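Local coordinates for leucine aminopeptidase 2 (Saccharomyces cerevisiae, PDB 2XQ0), which cleaves amino-terminal residues from peptides, preferring di- and tripeptides, as a zinc-dependent M1-family aminopeptidase, and also shows a low epoxide hydrolase activity in vitro, at residues 18-22 with 94-100; 146-150 with 317-321; 219-223 with 243-248. All blocks are in the same frame, centred on the assembly; numbering follows the deposited sequence.

Contact 1: residues 18-22 with 94-100; sequences DQSTL and KEPLGSR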
loop_
_atom_site.group_PDB
_atom_site.type_symbol
_atom_site.label_atom_id
_atom_site.label_comp_id
_atom_site.label_asym_id
_atom_site.label_seq_id
_atom_site.Cartn_x
_atom_site.Cartn_y
_atom_site.Cartn_z
ATOM N N ASP A 18 20.886 -3.472 -4.813
ATOM C CA ASP A 18 19.585 -4.124 -4.783
ATOM C C ASP A 18 19.662 -5.578 -5.273
ATOM O O ASP A 18 19.764 -5.826 -6.474
ATOM C CB ASP A 18 18.619 -3.336 -5.687
ATOM C CG ASP A 18 17.232 -3.906 -5.707
ATOM O OD1 ASP A 18 17.002 -4.970 -5.083
ATOM O OD2 ASP A 18 16.361 -3.262 -6.342
ATOM N N GLN A 19 19.545 -6.523 -4.346
ATOM C CA GLN A 19 19.681 -7.956 -4.639
ATOM C C GLN A 19 18.456 -8.583 -5.319
ATOM O O GLN A 19 18.482 -9.770 -5.662
ATOM C CB GLN A 19 19.929 -8.717 -3.335
ATOM C CG GLN A 19 21.192 -8.287 -2.594
ATOM C CD GLN A 19 22.436 -8.792 -3.262
ATOM O OE1 GLN A 19 22.471 -9.920 -3.744
ATOM N NE2 GLN A 19 23.473 -7.966 -3.288
ATOM N N SER A 20 17.386 -7.803 -5.488
ATOM C CA SER A 20 16.138 -8.322 -6.057
ATOM C C SER A 20 16.030 -8.096 -7.558
ATOM O O SER A 20 14.992 -8.399 -8.144
ATOM C CB SER A 20 14.918 -7.673 -5.385
ATOM O OG SER A 20 14.861 -8.003 -4.008
ATOM N N THR A 21 17.071 -7.544 -8.182
ATOM C CA THR A 21 17.055 -7.376 -9.645
ATOM C C THR A 21 18.117 -8.258 -10.294
ATOM O O THR A 21 19.181 -8.498 -9.724
ATOM C CB THR A 21 17.265 -5.914 -10.083
ATOM O OG1 THR A 21 17.253 -5.829 -11.510
ATOM C CG2 THR A 21 18.584 -5.388 -9.598
ATOM N N LEU A 22 17.818 -8.740 -11.493
ATOM C CA LEU A 22 18.776 -9.520 -12.269
ATOM C C LEU A 22 19.474 -8.606 -13.276
ATOM O O LEU A 22 20.311 -9.050 -14.062
ATOM C CB LEU A 22 18.051 -10.649 -13.002
ATOM C CG LEU A 22 17.341 -11.653 -12.095
ATOM C CD1 LEU A 22 16.636 -12.734 -12.908
ATOM C CD2 LEU A 22 18.332 -12.270 -11.125
ATOM N N LYS A 94 14.477 -18.020 -12.902
ATOM C CA LYS A 94 14.941 -18.398 -11.570
ATOM C C LYS A 94 14.045 -17.732 -10.539
ATOM O O LYS A 94 13.845 -16.521 -10.583
ATOM C CB LYS A 94 16.388 -17.969 -11.346
ATOM C CG LYS A 94 16.626 -16.479 -11.518
ATOM C CD LYS A 94 17.778 -15.990 -10.637
ATOM C CE LYS A 94 17.383 -15.976 -9.159
ATOM N NZ LYS A 94 18.461 -15.435 -8.283
ATOM N N GLU A 95 13.494 -18.512 -9.614
ATOM C CA GLU A 95 12.578 -17.938 -8.652
ATOM C C GLU A 95 13.364 -17.296 -7.519
ATOM O O GLU A 95 14.471 -17.730 -7.210
ATOM C CB GLU A 95 11.616 -18.998 -8.129
ATOM C CG GLU A 95 10.928 -19.774 -9.239
ATOM C CD GLU A 95 9.898 -18.953 -9.988
ATOM O OE1 GLU A 95 9.551 -17.851 -9.515
ATOM O OE2 GLU A 95 9.422 -19.419 -11.047
ATOM N N PRO A 96 12.796 -16.247 -6.911
ATOM C CA PRO A 96 11.524 -15.678 -7.339
ATOM C C PRO A 96 11.745 -14.477 -8.245
ATOM O O PRO A 96 10.798 -13.740 -8.466
ATOM C CB PRO A 96 10.915 -15.202 -6.021
ATOM C CG PRO A 96 12.095 -14.778 -5.226
ATOM C CD PRO A 96 13.253 -15.657 -5.638
ATOM N N LEU A 97 12.952 -14.284 -8.774
ATOM C CA LEU A 97 13.245 -13.017 -9.461
ATOM C C LEU A 97 12.913 -12.952 -10.960
ATOM O O LEU A 97 12.889 -11.860 -11.534
ATOM C CB LEU A 97 14.698 -12.591 -9.231
ATOM C CG LEU A 97 15.092 -12.335 -7.770
ATOM C CD1 LEU A 97 16.516 -11.869 -7.696
ATOM C CD2 LEU A 97 14.131 -11.311 -7.097
ATOM N N GLY A 98 12.703 -14.101 -11.596
ATOM C CA GLY A 98 12.293 -14.113 -12.994
ATOM C C GLY A 98 13.348 -14.534 -14.016
ATOM O O GLY A 98 14.296 -15.276 -13.708
ATOM N N SER A 99 13.178 -14.055 -15.252
ATOM C CA SER A 99 14.003 -14.486 -16.376
ATOM C C SER A 99 14.858 -13.329 -16.858
ATOM O O SER A 99 14.350 -12.348 -17.374
ATOM C CB SER A 99 13.122 -14.984 -17.535
ATOM O OG SER A 99 12.322 -16.088 -17.139
ATOM N N ARG A 100 16.168 -13.440 -16.703
ATOM C CA ARG A 100 17.040 -12.363 -17.142
ATOM C C ARG A 100 17.054 -12.290 -18.667
ATOM O O ARG A 100 17.180 -13.306 -19.339
ATOM C CB ARG A 100 18.461 -12.577 -16.610
ATOM C CG ARG A 100 19.451 -11.505 -17.053
ATOM C CD ARG A 100 20.886 -11.851 -16.596
ATOM N NE ARG A 100 21.107 -11.577 -15.179
ATOM C CZ ARG A 100 21.454 -12.493 -14.281
ATOM N NH1 ARG A 100 21.622 -13.750 -14.649
ATOM N NH2 ARG A 100 21.638 -12.152 -13.010
#

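Contact 2: residues 146-150 with 317-321; sequences LEAIH and WNHFW. With BES (2-(3-amino-2-hydroxy-4-phenyl-butyrylamino)-4-methyl-pentanoic acid), chain B.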
loop_
_atom_site.group_PDB
_atom_site.type_symbol
_atom_site.label_atom_id
_atom_site.label_comp_id
_atom_site.label_asym_id
_atom_site.label_seq_id
_atom_site.Cartn_x
_atom_site.Cartn_y
_atom_site.Cartn_z
ATOM N N LEU A 146 2.222 -2.898 -9.724
ATOM C CA LEU A 146 3.597 -3.314 -10.013
ATOM C C LEU A 146 4.480 -3.504 -8.781
ATOM O O LEU A 146 5.504 -4.212 -8.821
ATOM C CB LEU A 146 4.264 -2.343 -11.001
ATOM C CG LEU A 146 3.494 -2.088 -12.293
ATOM C CD1 LEU A 146 4.368 -1.340 -13.307
ATOM C CD2 LEU A 146 2.970 -3.389 -12.876
ATOM N N GLU A 147 4.100 -2.893 -7.672
ATOM C CA GLU A 147 4.955 -2.991 -6.480
ATOM C C GLU A 147 4.848 -4.395 -5.898
ATOM O O GLU A 147 3.747 -4.923 -5.808
ATOM C CB GLU A 147 4.535 -1.956 -5.432
ATOM C CG GLU A 147 5.594 -1.687 -4.347
ATOM C CD GLU A 147 5.166 -0.542 -3.432
ATOM O OE1 GLU A 147 4.101 0.032 -3.702
ATOM O OE2 GLU A 147 5.870 -0.229 -2.460
ATOM N N ALA A 148 5.969 -5.016 -5.520
ATOM C CA ALA A 148 7.301 -4.423 -5.564
ATOM C C ALA A 148 8.082 -4.739 -6.843
ATOM O O ALA A 148 8.709 -3.843 -7.412
ATOM C CB ALA A 148 8.113 -4.883 -4.362
ATOM N N ILE A 149 8.076 -6.004 -7.272
ATOM C CA ILE A 149 8.818 -6.390 -8.487
ATOM C C ILE A 149 7.981 -7.021 -9.612
ATOM O O ILE A 149 8.403 -7.987 -10.258
ATOM C CB ILE A 149 10.001 -7.302 -8.157
ATOM C CG1 ILE A 149 9.527 -8.571 -7.429
ATOM C CG2 ILE A 149 11.032 -6.520 -7.296
ATOM C CD1 ILE A 149 10.636 -9.627 -7.263
ATOM N N HIS A 150 6.813 -6.456 -9.876
ATOM C CA HIS A 150 5.972 -6.961 -10.968
ATOM C C HIS A 150 6.090 -6.115 -12.239
ATOM O O HIS A 150 5.522 -6.475 -13.277
ATOM C CB HIS A 150 4.510 -7.035 -10.515
ATOM C CG HIS A 150 4.276 -8.030 -9.422
ATOM N ND1 HIS A 150 4.388 -9.388 -9.624
ATOM C CD2 HIS A 150 3.970 -7.865 -8.115
ATOM C CE1 HIS A 150 4.147 -10.019 -8.488
ATOM N NE2 HIS A 150 3.882 -9.118 -7.558
ATOM N N TRP A 317 14.652 -3.122 -1.563
ATOM C CA TRP A 317 13.561 -3.554 -0.696
ATOM C C TRP A 317 14.040 -3.914 0.719
ATOM O O TRP A 317 13.232 -4.180 1.596
ATOM C CB TRP A 317 12.746 -4.663 -1.367
ATOM C CG TRP A 317 12.293 -4.194 -2.743
ATOM C CD1 TRP A 317 12.749 -4.637 -3.952
ATOM C CD2 TRP A 317 11.367 -3.132 -3.029
ATOM N NE1 TRP A 317 12.145 -3.930 -4.977
ATOM C CE2 TRP A 317 11.296 -3.000 -4.434
ATOM C CE3 TRP A 317 10.581 -2.288 -2.233
ATOM C CZ2 TRP A 317 10.460 -2.068 -5.059
ATOM C CZ3 TRP A 317 9.763 -1.356 -2.852
ATOM C CH2 TRP A 317 9.700 -1.256 -4.245
ATOM N N ASN A 318 15.353 -3.873 0.938
ATOM C CA ASN A 318 15.909 -3.961 2.293
ATOM C C ASN A 318 15.638 -2.730 3.126
ATOM O O ASN A 318 15.692 -2.795 4.343
ATOM C CB ASN A 318 17.427 -4.135 2.254
ATOM C CG ASN A 318 17.855 -5.533 1.912
ATOM O OD1 ASN A 318 17.037 -6.446 1.804
ATOM N ND2 ASN A 318 19.161 -5.725 1.794
ATOM N N HIS A 319 15.396 -1.604 2.463
ATOM C CA HIS A 319 15.244 -0.307 3.140
ATOM C C HIS A 319 13.848 0.279 2.891
ATOM O O HIS A 319 13.658 1.501 2.821
ATOM C CB HIS A 319 16.341 0.656 2.673
ATOM C CG HIS A 319 17.714 0.102 2.856
ATOM N ND1 HIS A 319 18.403 0.212 4.045
ATOM C CD2 HIS A 319 18.492 -0.634 2.032
ATOM C CE1 HIS A 319 19.561 -0.413 3.933
ATOM N NE2 HIS A 319 19.639 -0.938 2.722
ATOM N N PHE A 320 12.888 -0.627 2.742
ATOM C CA PHE A 320 11.493 -0.295 2.463
ATOM C C PHE A 320 10.905 0.632 3.530
ATOM O O PHE A 320 9.983 1.401 3.247
ATOM C CB PHE A 320 10.693 -1.596 2.380
ATOM C CG PHE A 320 9.267 -1.420 1.930
ATOM C CD1 PHE A 320 8.970 -0.669 0.801
ATOM C CD2 PHE A 320 8.230 -2.070 2.601
ATOM C CE1 PHE A 320 7.651 -0.525 0.365
ATOM C CE2 PHE A 320 6.914 -1.932 2.175
ATOM C CZ PHE A 320 6.631 -1.152 1.049
ATOM N N TRP A 321 11.431 0.566 4.754
ATOM C CA TRP A 321 10.942 1.437 5.827
ATOM C C TRP A 321 11.059 2.935 5.484
ATOM O O TRP A 321 10.243 3.748 5.940
ATOM C CB TRP A 321 11.623 1.122 7.169
ATOM C CG TRP A 321 12.931 1.823 7.389
ATOM C CD1 TRP A 321 14.171 1.379 7.027
ATOM C CD2 TRP A 321 13.128 3.081 8.042
ATOM N NE1 TRP A 321 15.131 2.290 7.414
ATOM C CE2 TRP A 321 14.516 3.347 8.030
ATOM C CE3 TRP A 321 12.266 4.015 8.634
ATOM C CZ2 TRP A 321 15.062 4.511 8.595
ATOM C CZ3 TRP A 321 12.809 5.170 9.187
ATOM C CH2 TRP A 321 14.198 5.403 9.166
HETATM N N2 BES B . 1.745 0.856 -2.344
HETATM C C1 BES B . 1.341 0.549 -0.987
HETATM C C6 BES B . 0.710 -0.843 -0.927
HETATM C C7 BES B . 1.732 -1.894 -1.301
HETATM C C8 BES B . 3.002 -1.853 -0.736
HETATM C C12 BES B . 1.412 -2.888 -2.220
HETATM C C9 BES B . 3.947 -2.812 -1.081
HETATM C C11 BES B . 2.360 -3.848 -2.566
HETATM C C10 BES B . 3.628 -3.811 -1.995
HETATM C C2 BES B . 0.355 1.596 -0.454
HETATM O O2 BES B . 0.839 2.947 -0.484
HETATM C C3 BES B . 0.032 1.216 0.953
HETATM O O3 BES B . 0.852 1.355 1.864
HETATM N N1 BES B . -1.194 0.717 1.028
HETATM C C4 BES B . -1.894 0.226 2.197
HETATM C C13 BES B . -2.747 1.416 2.621
HETATM C C14 BES B . -2.556 1.789 4.085
HETATM C C15 BES B . -2.979 3.235 4.317
HETATM C C16 BES B . -1.121 1.555 4.553
HETATM C C5 BES B . -2.797 -0.876 1.722
HETATM O O1 BES B . -3.135 -1.773 2.526
HETATM O O4 BES B . -3.174 -0.858 0.523
#

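Contact 3: residues 219-223 with 243-248; sequences IGPRS and VEKFIQ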
loop_
_atom_site.group_PDB
_atom_site.type_symbol
_atom_site.label_atom_id
_atom_site.label_comp_id
_atom_site.label_asym_id
_atom_site.label_seq_id
_atom_site.Cartn_x
_atom_site.Cartn_y
_atom_site.Cartn_z
ATOM N N ILE A 219 -12.535 17.107 -8.331
ATOM C CA ILE A 219 -12.671 17.074 -6.876
ATOM C C ILE A 219 -11.864 18.173 -6.212
ATOM O O ILE A 219 -11.797 18.242 -4.994
ATOM C CB ILE A 219 -12.262 15.711 -6.283
ATOM C CG1 ILE A 219 -10.901 15.249 -6.852
ATOM C CG2 ILE A 219 -13.335 14.683 -6.566
ATOM C CD1 ILE A 219 -10.417 13.914 -6.296
ATOM N N GLY A 220 -11.251 19.032 -7.016
ATOM C CA GLY A 220 -10.503 20.160 -6.489
ATOM C C GLY A 220 -9.853 20.913 -7.630
ATOM O O GLY A 220 -9.927 20.467 -8.769
ATOM N N PRO A 221 -9.196 22.045 -7.330
ATOM C CA PRO A 221 -8.549 22.894 -8.343
ATOM C C PRO A 221 -7.428 22.193 -9.108
ATOM O O PRO A 221 -7.091 22.579 -10.224
ATOM C CB PRO A 221 -7.990 24.068 -7.521
ATOM C CG PRO A 221 -7.870 23.542 -6.139
ATOM C CD PRO A 221 -9.018 22.572 -5.970
ATOM N N ARG A 222 -6.846 21.152 -8.532
ATOM C CA ARG A 222 -5.842 20.414 -9.283
ATOM C C ARG A 222 -6.059 18.911 -9.156
ATOM O O ARG A 222 -5.114 18.138 -9.261
ATOM C CB ARG A 222 -4.422 20.803 -8.851
ATOM C CG ARG A 222 -4.202 20.670 -7.369
ATOM C CD ARG A 222 -2.832 21.178 -6.927
ATOM N NE ARG A 222 -2.888 21.637 -5.538
ATOM C CZ ARG A 222 -1.832 22.007 -4.830
ATOM N NH1 ARG A 222 -0.622 21.975 -5.371
ATOM N NH2 ARG A 222 -1.989 22.412 -3.582
ATOM N N SER A 223 -7.314 18.512 -8.977
ATOM C CA SER A 223 -7.635 17.114 -8.716
ATOM C C SER A 223 -8.884 16.634 -9.437
ATOM O O SER A 223 -9.904 17.296 -9.444
ATOM C CB SER A 223 -7.790 16.880 -7.215
ATOM O OG SER A 223 -6.569 17.121 -6.543
ATOM N N VAL A 243 -9.819 16.852 -0.475
ATOM C CA VAL A 243 -8.541 16.555 -1.128
ATOM C C VAL A 243 -7.649 17.801 -1.213
ATOM O O VAL A 243 -6.467 17.723 -0.931
ATOM C CB VAL A 243 -8.671 15.815 -2.517
ATOM C CG1 VAL A 243 -9.522 16.588 -3.490
ATOM C CG2 VAL A 243 -7.278 15.546 -3.126
ATOM N N GLU A 244 -8.198 18.962 -1.562
ATOM C CA GLU A 244 -7.306 20.108 -1.677
ATOM C C GLU A 244 -6.765 20.511 -0.311
ATOM O O GLU A 244 -5.610 20.897 -0.190
ATOM C CB GLU A 244 -7.941 21.282 -2.409
ATOM C CG GLU A 244 -7.046 22.503 -2.482
ATOM C CD GLU A 244 -5.863 22.342 -3.430
ATOM O OE1 GLU A 244 -5.794 21.338 -4.173
ATOM O OE2 GLU A 244 -4.994 23.243 -3.433
ATOM N N LYS A 245 -7.590 20.382 0.717
ATOM C CA LYS A 245 -7.150 20.640 2.081
ATOM C C LYS A 245 -5.982 19.731 2.483
ATOM O O LYS A 245 -5.021 20.192 3.088
ATOM C CB LYS A 245 -8.330 20.487 3.045
ATOM C CG LYS A 245 -7.987 20.592 4.517
ATOM C CD LYS A 245 -9.262 20.670 5.350
ATOM C CE LYS A 245 -10.194 19.504 5.047
ATOM N NZ LYS A 245 -11.626 19.808 5.395
ATOM N N PHE A 246 -6.061 18.440 2.149
ATOM C CA PHE A 246 -4.947 17.532 2.392
ATOM C C PHE A 246 -3.690 17.985 1.658
ATOM O O PHE A 246 -2.579 17.993 2.222
ATOM C CB PHE A 246 -5.277 16.113 1.934
ATOM C CG PHE A 246 -6.181 15.366 2.861
ATOM C CD1 PHE A 246 -6.437 15.828 4.130
ATOM C CD2 PHE A 246 -6.786 14.183 2.447
ATOM C CE1 PHE A 246 -7.288 15.123 4.984
ATOM C CE2 PHE A 246 -7.634 13.478 3.293
ATOM C CZ PHE A 246 -7.881 13.952 4.564
ATOM N N ILE A 247 -3.836 18.343 0.388
ATOM C CA ILE A 247 -2.641 18.716 -0.353
ATOM C C ILE A 247 -1.971 19.912 0.304
ATOM O O ILE A 247 -0.774 19.877 0.576
ATOM C CB ILE A 247 -2.892 18.994 -1.843
ATOM C CG1 ILE A 247 -3.501 17.772 -2.520
ATOM C CG2 ILE A 247 -1.548 19.304 -2.537
ATOM C CD1 ILE A 247 -3.838 18.002 -3.977
ATOM N N GLN A 248 -2.748 20.956 0.577
ATOM C CA GLN A 248 -2.221 22.206 1.150
ATOM C C GLN A 248 -1.642 21.985 2.546
ATOM O O GLN A 248 -0.661 22.614 2.930
ATOM C CB GLN A 248 -3.296 23.301 1.179
ATOM C CG GLN A 248 -3.619 23.900 -0.201
ATOM C CD GLN A 248 -4.802 24.862 -0.149
ATOM O OE1 GLN A 248 -5.116 25.411 0.910
ATOM N NE2 GLN A 248 -5.476 25.055 -1.288
HETATM O O HOH W 1 -10.865 19.525 -2.786
HETATM O O HOH W 2 -7.059 19.872 -5.910
#

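Contact 1: residues 18-22 with 94-100
The one hydrogen bond between these two loops runs from an arginine side chain to a leucine carbonyl, beside leucine packing: Arg-100 NE donates to Leu-22 O over 2.9 Å, nearly straight at 164°. The oxygen lies close to the guanidinium plane, and the N-H comes in along a lone pair in the carbonyl plane. The arginine chain leaves with CG anti to the backbone N (chi1 179°) and bends at chi3, which brings NE to the carbonyl and Arg-100 NH2 alongside Leu-22, 3.8 Å from Leu-22 CD2. Arg-100 NH1 forms a salt bridge with Glu-91.

Leu-22 reaches between several partners of the 94-100 loop, which joins strands 84-90 and 101-104 of the large mixed sheet in the N-terminal domain; the 18-22 loop leads into strand 28-40. Leu-22 CD1 rests 3.5 Å from Gly-98 O, while Leu-22 CD2 meets Lys-94 CD at 3.8 Å and Leu-97 CD1 at 3.9 Å. Leu-97 in turn lays its two methyls along the turn at 18-21, with Leu-97 CD2 packed 3.2 Å from Ser-20 O. That turn is of type I and is braced by an Asx turn, in which Ser-20 N donates to Asp-18 OD1 from above the carboxylate plane. The opposing loop is shaped by a classic beta bulge, Leu-97 and Gly-98 both facing Lys-94, and by a cis peptide bond before Pro-96. Leucine methyls thus supply the apolar surface, while N-H groups of Arg-100 and Arg-152 bind the main-chain oxygens of Leu-22, Ser-20 and Leu-97.

Contact 2: residues 146-150 with 317-321
The bestatin pocket of this zinc aminopeptidase includes two residues that meet in this contact: Glu-147 from the 146-150 loop, whose Leu-146 and Glu-147 belong to the substrate-binding site, and Phe-320 from the approach to helix 321-339. The glutamate runs out extended, CG anti to the backbone N (chi1 -163°), and this brings one carboxylate oxygen to the inhibitor amine and the other to the Phe-320 ring. Glu-147 OE1 accepts a hydrogen bond from bestatin N2 at 2.8 Å, whereas Glu-147 OE2 lies near the plane of the Phe-320 ring, at its edge, 3.4 Å from Phe-320 CE1. Carboxylate and ring stand almost perpendicular, 82° apart, an arrangement that sets an oxygen against the slightly positive ring hydrogens. The bestatin phenyl lies along the Glu-147 chain, its C9 3.5 Å from Glu-147 CD and 3.8 Å from Phe-320 CZ.

Behind the glutamate, Ala-148 follows a cis peptide bond and presses its methyl over the face of the Trp-317 six-membered ring, a CH-pi contact with CB 3.7 Å from the ring centroid and only 12° off its normal. Ile-149 CG2 approaches the same indole obliquely, 3.7 Å from Trp-317 NE1. Replacing Trp-317 with an alanine would probably strip the Ala-148 methyl of its aromatic platform and open a gap behind the loop that carries Glu-147.

Tyr-205 meets Trp-317 edge-to-face, and Phe-385 touches both Phe-320 and Ala-148. The loop after strand 141-144 is thus laid against the link from strand 312-314 to helix 321-339, which carries zinc ligand Glu-324, while Pro-389 of helix 388-403 packs against Phe-320.

Contact 3: residues 219-223 with 243-248
The chain turns back at the end of strand 215-220 through a type I beta turn from Gly-220 to Ser-223, with a classic beta bulge at its base, Ile-219 and Gly-220 both facing Ser-223, and this hairpin end sits against the first turns of helix 243-253. Its main polar link is a salt bridge between Arg-222 and Glu-244, whose side chains cross at about a right angle. Glu-244 CG is anti to the backbone N (chi1 177°) and the chain bends at chi2, bringing the carboxylate to the arginine. The grip is side-on: Arg-222 NE donates to the syn lone pair of Glu-244 OE1 over 3.2 Å, straight at 169°, and Arg-222 NH2 reaches Glu-244 OE2 at 3.1 Å from above the carboxylate plane. The two planes are 42° apart, so the pairing is twisted. Gln-248, one helical turn on, donates NE2 to the anti lone pair of Glu-244 OE2 at 2.8 Å and helps fix the carboxylate. Glu-251 forms a second salt bridge with Arg-222 NH2.

Ile-247 CG2 covers one face of the Arg-222 guanidinium toward its rim, 3.3 Å from Arg-222 NH2. Deeper in, Val-243 CG1 packs 3.9 Å from Ile-219 CG1, and Val-243 CG2 borders the Ser-223 hydroxyl, which also bonds to Tyr-262 O. One water joins Ile-219 O to Glu-244 N; another links Arg-222 N, Ser-223 OG and Glu-244 OE1. The whole is a beta hairpin at the border of a mixed sheet, docked on a helix of the M1 peptidase domain whose Ile-247 also touches Leu-303 of the zinc-binding helix 297-311.

In the fold
From the N terminus, the chain passes helix 4-9 and enters the loop at 18-22; contact 1 closes after a mostly strand-built stretch, joining that loop to the one between strands 84-90 and 101-104. Contact 2 opens only later, at 146-150, and closes at 317-321, tying the N-terminal domain to the peptidase domain. Contact 3 falls wholly within that second span and fastens strand 215-220 and its turn to helix 243-253. No two contacts cross. Contacts 1 and 2 touch through Leu-97 and Ile-149 and through Ser-20 and Trp-317, whereas contacts 1 and 3, their centres about 39 Å apart, lie on opposite sides of the chain's centre.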